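N-terminal acetyltransferase B complex subunit MDM20 (Candida albicans, PDB 5K04) probably serves as the non-catalytic auxiliary subunit of the NatB N-terminal acetyltransferase complex, partnering the NAT3 subunit. Local coordinates at residues Y409-Q421 against S554-P568. Numbering follows the deposited sequence.
Sequences YKLKLWLMKLYSQ and SEWNGLEKIDCIDVP
With CG set between its backbone N and carbonyl carbon (chi1 83°) and a second bend at chi2, Glu555 lays its CG over one face of the Trp414 indole and carries its carboxylate on to Lys417. Lys417 meets it by bending at chi3, which brings NZ over that same face of Trp414, offset toward the rim. Lys417 NZ then bonds Glu555 OE2 at 3.0 Å, a salt bridge made through the anti lone pair of the carboxylate.

The rim of the indole is engaged at two points. Trp414 NE1 gives its hydrogen to Glu555 O at 2.8 Å, the acceptor tilted 16° from the ring plane, while the far end of the six-membered ring drives edge-on into a face of Trp556. This T-shaped pair has its planes 81° apart, and Trp414 CH2 comes within 3.5 Å of Trp556 CZ2. Lys561 CG covers the opposite face of Trp556. Cys564 SG approaches Trp414 obliquely.

Further along, Gln421 NE2 spans the contact to Asp566 O at 2.8 Å; the acceptor lies close to the amide plane, but NE2 stands above the carbonyl plane of Asp566. It also bonds Lys417 O. Ile565 CD1 packs against Leu418 CD2 and Gln421 CG.

The contact illustrates how a long loop without regular strands can be clasped to one helix of a TPR-related, all-helical scaffold. Near Tyr409 it borders the NAT3 subunit, where Asn557 OD1 accepts a bond from Gln53 of NAT3; Lys410, whose alkyl chain passes Asn557 O, directs its ammonium to Glu374. Since Glu555 engages Trp414 through its carbonyl and Lys417 through its carboxylate, one loop residue couples two helix positions; the buried ion pair probably offsets the cost of burying each charge.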
loop_
_atom_site.group_PDB
_atom_site.type_symbol
_atom_site.label_atom_id
_atom_site.label_comp_id
_atom_site.label_asym_id
_atom_site.label_seq_id
_atom_site.Cartn_x
_atom_site.Cartn_y
_atom_site.Cartn_z
ATOM N N TYR A 409 18.593 1.353 -2.330
ATOM C CA TYR A 409 17.305 1.991 -2.550
ATOM C C TYR A 409 17.121 3.210 -1.653
ATOM O O TYR A 409 16.495 4.192 -2.072
ATOM C CB TYR A 409 16.175 0.970 -2.357
ATOM C CG TYR A 409 15.908 0.539 -0.931
ATOM C CD1 TYR A 409 15.186 1.345 -0.058
ATOM C CD2 TYR A 409 16.348 -0.689 -0.457
ATOM C CE1 TYR A 409 14.926 0.950 1.252
ATOM C CE2 TYR A 409 16.100 -1.088 0.873
ATOM C CZ TYR A 409 15.395 -0.267 1.717
ATOM O OH TYR A 409 15.122 -0.660 3.016
ATOM N N LYS A 410 17.655 3.183 -0.428
ATOM C CA LYS A 410 17.476 4.337 0.446
ATOM C C LYS A 410 18.115 5.574 -0.163
ATOM O O LYS A 410 17.532 6.662 -0.129
ATOM C CB LYS A 410 18.039 4.062 1.844
ATOM C CG LYS A 410 17.196 3.067 2.643
ATOM C CD LYS A 410 17.404 3.212 4.140
ATOM C CE LYS A 410 18.795 2.861 4.573
ATOM N NZ LYS A 410 19.116 1.451 4.323
ATOM N N LEU A 411 19.305 5.422 -0.742
ATOM C CA LEU A 411 19.943 6.556 -1.401
ATOM C C LEU A 411 19.105 7.027 -2.576
ATOM O O LEU A 411 19.009 8.235 -2.831
ATOM C CB LEU A 411 21.360 6.193 -1.869
ATOM C CG LEU A 411 22.405 5.696 -0.859
ATOM C CD1 LEU A 411 23.740 5.325 -1.568
ATOM C CD2 LEU A 411 22.653 6.717 0.241
ATOM N N LYS A 412 18.504 6.080 -3.312
ATOM C CA LYS A 412 17.656 6.424 -4.451
ATOM C C LYS A 412 16.416 7.193 -4.011
ATOM O O LYS A 412 16.051 8.208 -4.622
ATOM C CB LYS A 412 17.257 5.159 -5.199
ATOM C CG LYS A 412 18.383 4.566 -6.030
ATOM C CD LYS A 412 17.909 3.393 -6.840
ATOM C CE LYS A 412 19.021 2.848 -7.743
ATOM N NZ LYS A 412 18.416 1.808 -8.645
ATOM N N LEU A 413 15.761 6.733 -2.941
ATOM C CA LEU A 413 14.560 7.424 -2.476
ATOM C C LEU A 413 14.893 8.847 -2.068
ATOM O O LEU A 413 14.159 9.784 -2.397
ATOM C CB LEU A 413 13.927 6.670 -1.305
ATOM C CG LEU A 413 13.411 5.262 -1.607
ATOM C CD1 LEU A 413 12.874 4.617 -0.352
ATOM C CD2 LEU A 413 12.360 5.316 -2.655
ATOM N N TRP A 414 16.015 9.027 -1.363
ATOM C CA TRP A 414 16.403 10.356 -0.913
ATOM C C TRP A 414 16.740 11.253 -2.100
ATOM O O TRP A 414 16.359 12.429 -2.124
ATOM C CB TRP A 414 17.584 10.250 0.058
ATOM C CG TRP A 414 17.142 10.040 1.459
ATOM C CD1 TRP A 414 17.090 8.849 2.137
ATOM C CD2 TRP A 414 16.630 11.037 2.356
ATOM N NE1 TRP A 414 16.599 9.046 3.402
ATOM C CE2 TRP A 414 16.302 10.378 3.563
ATOM C CE3 TRP A 414 16.410 12.416 2.255
ATOM C CZ2 TRP A 414 15.767 11.057 4.674
ATOM C CZ3 TRP A 414 15.893 13.100 3.365
ATOM C CH2 TRP A 414 15.574 12.412 4.559
ATOM N N LEU A 415 17.433 10.701 -3.103
ATOM C CA LEU A 415 17.731 11.459 -4.314
ATOM C C LEU A 415 16.451 12.004 -4.947
ATOM O O LEU A 415 16.405 13.163 -5.385
ATOM C CB LEU A 415 18.496 10.575 -5.303
ATOM C CG LEU A 415 18.936 11.265 -6.592
ATOM C CD1 LEU A 415 19.751 12.528 -6.246
ATOM C CD2 LEU A 415 19.740 10.313 -7.468
ATOM N N MET A 416 15.392 11.186 -4.984
ATOM C CA MET A 416 14.112 11.670 -5.498
ATOM C C MET A 416 13.533 12.766 -4.607
ATOM O O MET A 416 13.014 13.770 -5.113
ATOM C CB MET A 416 13.134 10.503 -5.664
ATOM C CG MET A 416 13.375 9.701 -6.942
ATOM S SD MET A 416 12.101 8.570 -7.450
ATOM C CE MET A 416 12.223 7.484 -6.106
ATOM N N LYS A 417 13.653 12.617 -3.279
ATOM C CA LYS A 417 13.155 13.651 -2.364
ATOM C C LYS A 417 13.859 14.983 -2.602
ATOM O O LYS A 417 13.212 16.034 -2.639
ATOM C CB LYS A 417 13.327 13.210 -0.904
ATOM C CG LYS A 417 12.515 11.978 -0.546
ATOM C CD LYS A 417 12.675 11.537 0.920
ATOM C CE LYS A 417 12.353 12.646 1.908
ATOM N NZ LYS A 417 12.335 12.123 3.314
ATOM N N LEU A 418 15.192 14.955 -2.758
ATOM C CA LEU A 418 15.941 16.186 -3.016
ATOM C C LEU A 418 15.506 16.825 -4.332
ATOM O O LEU A 418 15.219 18.025 -4.379
ATOM C CB LEU A 418 17.448 15.916 -3.042
ATOM C CG LEU A 418 18.193 15.408 -1.793
ATOM C CD1 LEU A 418 19.696 15.706 -1.873
ATOM C CD2 LEU A 418 17.639 15.971 -0.543
ATOM N N TYR A 419 15.447 16.025 -5.412
ATOM C CA TYR A 419 14.974 16.525 -6.699
ATOM C C TYR A 419 13.577 17.103 -6.590
ATOM O O TYR A 419 13.215 18.007 -7.360
ATOM C CB TYR A 419 14.960 15.416 -7.748
ATOM C CG TYR A 419 16.287 15.097 -8.417
ATOM C CD1 TYR A 419 17.185 16.100 -8.778
ATOM C CD2 TYR A 419 16.622 13.788 -8.721
ATOM C CE1 TYR A 419 18.399 15.790 -9.411
ATOM C CE2 TYR A 419 17.815 13.470 -9.321
ATOM C CZ TYR A 419 18.709 14.466 -9.669
ATOM O OH TYR A 419 19.887 14.113 -10.280
ATOM N N SER A 420 12.772 16.576 -5.660
ATOM C CA SER A 420 11.406 17.052 -5.481
ATOM C C SER A 420 11.365 18.445 -4.878
ATOM O O SER A 420 10.287 19.045 -4.846
ATOM C CB SER A 420 10.616 16.089 -4.592
ATOM O OG SER A 420 10.812 16.388 -3.215
ATOM N N GLN A 421 12.503 18.946 -4.383
ATOM C CA GLN A 421 12.641 20.295 -3.840
ATOM C C GLN A 421 12.911 21.340 -4.917
ATOM O O GLN A 421 12.854 22.542 -4.630
ATOM C CB GLN A 421 13.790 20.356 -2.826
ATOM C CG GLN A 421 13.712 19.339 -1.712
ATOM C CD GLN A 421 12.391 19.421 -0.969
ATOM O OE1 GLN A 421 12.043 20.455 -0.411
ATOM N NE2 GLN A 421 11.632 18.331 -0.993
ATOM N N SER A 554 10.350 3.910 4.495
ATOM C CA SER A 554 11.419 3.058 3.974
ATOM C C SER A 554 12.735 3.808 3.815
ATOM O O SER A 554 13.802 3.221 4.011
ATOM C CB SER A 554 10.990 2.436 2.646
ATOM O OG SER A 554 9.882 1.579 2.857
ATOM N N GLU A 555 12.692 5.105 3.486
ATOM C CA GLU A 555 13.939 5.854 3.345
ATOM C C GLU A 555 14.582 6.177 4.685
ATOM O O GLU A 555 15.675 6.759 4.700
ATOM C CB GLU A 555 13.696 7.136 2.532
ATOM C CG GLU A 555 13.145 8.340 3.301
ATOM C CD GLU A 555 11.630 8.366 3.367
ATOM O OE1 GLU A 555 11.037 7.272 3.439
ATOM O OE2 GLU A 555 11.031 9.474 3.358
ATOM N N TRP A 556 13.934 5.798 5.794
ATOM C CA TRP A 556 14.419 6.024 7.154
ATOM C C TRP A 556 14.806 4.737 7.859
ATOM O O TRP A 556 15.117 4.773 9.056
ATOM C CB TRP A 556 13.356 6.734 7.996
ATOM C CG TRP A 556 13.044 8.141 7.577
ATOM C CD1 TRP A 556 11.958 8.566 6.851
ATOM C CD2 TRP A 556 13.813 9.315 7.869
ATOM N NE1 TRP A 556 12.004 9.926 6.678
ATOM C CE2 TRP A 556 13.125 10.419 7.297
ATOM C CE3 TRP A 556 15.009 9.544 8.560
ATOM C CZ2 TRP A 556 13.612 11.734 7.373
ATOM C CZ3 TRP A 556 15.493 10.856 8.645
ATOM C CH2 TRP A 556 14.788 11.934 8.053
ATOM N N ASN A 557 14.776 3.606 7.154
ATOM C CA ASN A 557 15.004 2.305 7.772
ATOM C C ASN A 557 16.414 2.235 8.335
ATOM O O ASN A 557 17.391 2.404 7.602
ATOM C CB ASN A 557 14.780 1.193 6.751
ATOM C CG ASN A 557 14.425 -0.129 7.394
ATOM O OD1 ASN A 557 13.307 -0.317 7.866
ATOM N ND2 ASN A 557 15.374 -1.056 7.406
ATOM N N GLY A 558 16.514 2.017 9.648
ATOM C CA GLY A 558 17.795 2.014 10.320
ATOM C C GLY A 558 18.291 3.381 10.710
ATOM O O GLY A 558 19.386 3.490 11.279
ATOM N N LEU A 559 17.528 4.430 10.411
ATOM C CA LEU A 559 17.834 5.785 10.838
ATOM C C LEU A 559 16.749 6.255 11.787
ATOM O O LEU A 559 15.647 5.703 11.830
ATOM C CB LEU A 559 17.912 6.767 9.665
ATOM C CG LEU A 559 18.893 6.602 8.512
ATOM C CD1 LEU A 559 18.499 5.456 7.600
ATOM C CD2 LEU A 559 18.882 7.893 7.740
ATOM N N GLU A 560 17.076 7.291 12.549
ATOM C CA GLU A 560 16.088 7.967 13.373
ATOM C C GLU A 560 15.418 9.036 12.519
ATOM O O GLU A 560 16.096 9.923 11.983
ATOM C CB GLU A 560 16.730 8.585 14.614
ATOM C CG GLU A 560 15.713 9.170 15.569
ATOM C CD GLU A 560 16.310 10.187 16.528
ATOM O OE1 GLU A 560 17.544 10.163 16.754
ATOM O OE2 GLU A 560 15.540 11.025 17.049
ATOM N N LYS A 561 14.092 8.941 12.379
ATOM C CA LYS A 561 13.348 9.934 11.611
ATOM C C LYS A 561 13.335 11.275 12.333
ATOM O O LYS A 561 12.949 11.371 13.501
ATOM C CB LYS A 561 11.919 9.474 11.353
ATOM C CG LYS A 561 11.113 10.483 10.536
ATOM C CD LYS A 561 9.990 9.806 9.775
ATOM C CE LYS A 561 9.260 10.794 8.867
ATOM N NZ LYS A 561 8.420 10.086 7.837
ATOM N N ILE A 562 13.783 12.310 11.628
ATOM C CA ILE A 562 13.799 13.679 12.114
ATOM C C ILE A 562 13.044 14.534 11.112
ATOM O O ILE A 562 12.724 14.099 10.002
ATOM C CB ILE A 562 15.226 14.231 12.297
ATOM C CG1 ILE A 562 15.981 14.232 10.968
ATOM C CG2 ILE A 562 15.991 13.439 13.337
ATOM C CD1 ILE A 562 17.252 15.020 11.025
ATOM N N ASP A 563 12.779 15.772 11.517
ATOM C CA ASP A 563 12.194 16.765 10.625
ATOM C C ASP A 563 13.215 17.135 9.559
ATOM O O ASP A 563 14.273 17.694 9.862
ATOM C CB ASP A 563 11.737 17.988 11.414
ATOM C CG ASP A 563 10.499 17.704 12.274
ATOM O OD1 ASP A 563 9.853 16.645 12.092
ATOM O OD2 ASP A 563 10.170 18.543 13.132
ATOM N N CYS A 564 12.907 16.780 8.317
ATOM C CA CYS A 564 13.759 17.032 7.168
ATOM C C CYS A 564 12.846 17.521 6.050
ATOM O O CYS A 564 11.644 17.729 6.254
ATOM C CB CYS A 564 14.558 15.770 6.768
ATOM S SG CYS A 564 16.128 16.062 6.102
ATOM N N ILE A 565 13.431 17.704 4.864
ATOM C CA ILE A 565 12.638 18.003 3.687
ATOM C C ILE A 565 11.654 16.861 3.401
ATOM O O ILE A 565 11.880 15.692 3.742
ATOM C CB ILE A 565 13.544 18.253 2.469
ATOM C CG1 ILE A 565 14.341 16.997 2.152
ATOM C CG2 ILE A 565 14.493 19.419 2.711
ATOM C CD1 ILE A 565 14.656 16.873 0.718
ATOM N N ASP A 566 10.555 17.219 2.755
ATOM C CA ASP A 566 9.471 16.313 2.433
ATOM C C ASP A 566 9.179 16.408 0.940
ATOM O O ASP A 566 9.374 17.461 0.328
ATOM C CB ASP A 566 8.208 16.674 3.241
ATOM C CG ASP A 566 8.343 16.364 4.719
ATOM O OD1 ASP A 566 9.007 15.358 5.057
ATOM O OD2 ASP A 566 7.773 17.120 5.534
ATOM N N VAL A 567 8.733 15.304 0.347
ATOM C CA VAL A 567 8.078 15.460 -0.953
ATOM C C VAL A 567 6.833 16.326 -0.770
ATOM O O VAL A 567 6.070 16.133 0.199
ATOM C CB VAL A 567 7.743 14.089 -1.565
ATOM C CG1 VAL A 567 6.935 14.235 -2.870
ATOM C CG2 VAL A 567 9.046 13.309 -1.844
ATOM N N PRO A 568 6.628 17.324 -1.599
ATOM C CA PRO A 568 5.538 18.304 -1.391
ATOM C C PRO A 568 4.180 17.833 -1.896
ATOM O O PRO A 568 3.608 18.351 -2.874
ATOM C CB PRO A 568 6.052 19.529 -2.159
ATOM C CG PRO A 568 6.934 18.977 -3.226
ATOM C CD PRO A 568 7.594 17.764 -2.626
#